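Local coordinates for protein acyl-coenzyme A oxidase acox-1.2 (Caenorhabditis elegans, PDB 5K3J) that catalyses the FAD-dependent first step of peroxisomal beta-oxidation, desaturating the five-carbon omega side chains of ascaroside pheromones as their CoA thioesters, at residues A[80-83]-A[84-88]. Numbering follows the deposited sequence.
Sequences LTKY and LNQLI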
# COMPACT_ATOMS: atom_id res chain seq x y z
N LEU A 80 -2.62 12.00 29.51
CA LEU A 80 -1.19 12.16 29.27
C LEU A 80 -0.71 13.58 29.57
O LEU A 80 0.39 13.77 30.08
CB LEU A 80 -0.86 11.81 27.81
CG LEU A 80 0.60 11.79 27.40
CD1 LEU A 80 1.35 10.73 28.19
CD2 LEU A 80 0.74 11.56 25.90
N THR A 81 -1.55 14.56 29.26
CA THR A 81 -1.21 15.96 29.50
C THR A 81 -1.05 16.23 31.00
O THR A 81 -0.18 17.00 31.40
CB THR A 81 -2.29 16.90 28.91
OG1 THR A 81 -2.35 16.71 27.49
CG2 THR A 81 -1.96 18.35 29.21
N LYS A 82 -1.86 15.57 31.81
CA LYS A 82 -1.74 15.68 33.26
C LYS A 82 -0.41 15.11 33.74
O LYS A 82 0.31 15.74 34.51
CB LYS A 82 -2.90 14.97 33.96
CG LYS A 82 -2.54 14.35 35.30
CD LYS A 82 -3.66 13.52 35.87
CE LYS A 82 -3.12 12.52 36.87
NZ LYS A 82 -2.08 13.11 37.76
N TYR A 83 -0.08 13.91 33.27
CA TYR A 83 1.15 13.24 33.66
C TYR A 83 2.38 13.77 32.91
O TYR A 83 3.48 13.27 33.10
CB TYR A 83 1.05 11.73 33.44
CG TYR A 83 0.17 10.99 34.43
CD1 TYR A 83 0.59 10.78 35.74
CD2 TYR A 83 -1.07 10.49 34.05
CE1 TYR A 83 -0.21 10.11 36.65
CE2 TYR A 83 -1.87 9.81 34.95
CZ TYR A 83 -1.44 9.62 36.25
OH TYR A 83 -2.23 8.95 37.15
N LEU A 84 2.18 14.79 32.07
CA LEU A 84 3.25 15.25 31.18
C LEU A 84 4.46 15.81 31.94
O LEU A 84 5.60 15.52 31.57
CB LEU A 84 2.72 16.31 30.21
CG LEU A 84 3.68 16.70 29.08
CD1 LEU A 84 4.05 15.47 28.27
CD2 LEU A 84 3.09 17.77 28.18
N ASN A 85 4.22 16.60 32.97
CA ASN A 85 5.30 17.25 33.71
C ASN A 85 6.03 16.30 34.66
O ASN A 85 7.14 16.59 35.12
CB ASN A 85 4.78 18.45 34.50
CG ASN A 85 4.94 19.74 33.74
OD1 ASN A 85 5.49 19.77 32.64
ND2 ASN A 85 4.46 20.84 34.32
N GLN A 86 5.40 15.17 34.96
CA GLN A 86 6.03 14.15 35.77
C GLN A 86 7.04 13.37 34.94
O GLN A 86 8.18 13.14 35.35
CB GLN A 86 5.00 13.17 36.34
CG GLN A 86 3.90 13.78 37.17
CD GLN A 86 3.07 12.71 37.85
OE1 GLN A 86 3.54 11.58 38.07
NE2 GLN A 86 1.84 13.04 38.19
N LEU A 87 6.60 12.98 33.74
CA LEU A 87 7.29 11.99 32.94
C LEU A 87 8.42 12.54 32.08
O LEU A 87 9.42 11.86 31.87
CB LEU A 87 6.27 11.27 32.04
CG LEU A 87 5.18 10.49 32.78
CD1 LEU A 87 4.00 10.17 31.86
CD2 LEU A 87 5.75 9.22 33.38
N ILE A 88 8.27 13.76 31.57
CA ILE A 88 9.30 14.33 30.70
C ILE A 88 9.57 15.83 30.89
O ILE A 88 8.89 16.52 31.65
CB ILE A 88 8.96 14.16 29.20
CG1 ILE A 88 7.71 14.98 28.84
CG2 ILE A 88 8.81 12.70 28.82
CD1 ILE A 88 7.49 15.12 27.35
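The Y83 ring meets the Q86 amide three residues further on: OE1 lies at the ring's edge, in its plane, while NE2 comes in obliquely, 3.6 Å from Y83 CD1. The two planes are turned 68° apart, and the side chains run side by side in the same direction without stacking. One face of the ring is covered near its rim by the neighbouring K82, whose CE stands 3.4 Å above the plane. Q86 has CG beside its backbone N (chi1 -57°), and from there its chain stays extended to the ring. At the base of the ring, Y83 CB packs against L87 CD1 at 3.7 Å.

The setting is the junction of helix 66-82 with helix 84-87, in the N-terminal region of the acyl-CoA oxidase and away from its flavin and substrate sites, a worked example of how a chain passes from one helix to the next. L84 N gives a weak bond to T81 O (3.3 Å), a three-residue step back where a regular alpha-helix would take four. Beyond it, Y83 O accepts L87 N at 3.2 Å and, more weakly, Q86 N, so one carbonyl serves two donors of the new turn. L80 and L84 touch L99 of helix 93-103, and L87 reaches A48 of helix 36-49; Y83 OH is hydrogen-bonded to E54, while T81 packs on M655 of the second subunit.

Chemically, the exposed amide makes no hydrogen bond to the ring, which therefore probably does little to fix its rotation; the turn itself is tied through the Y83 carbonyl.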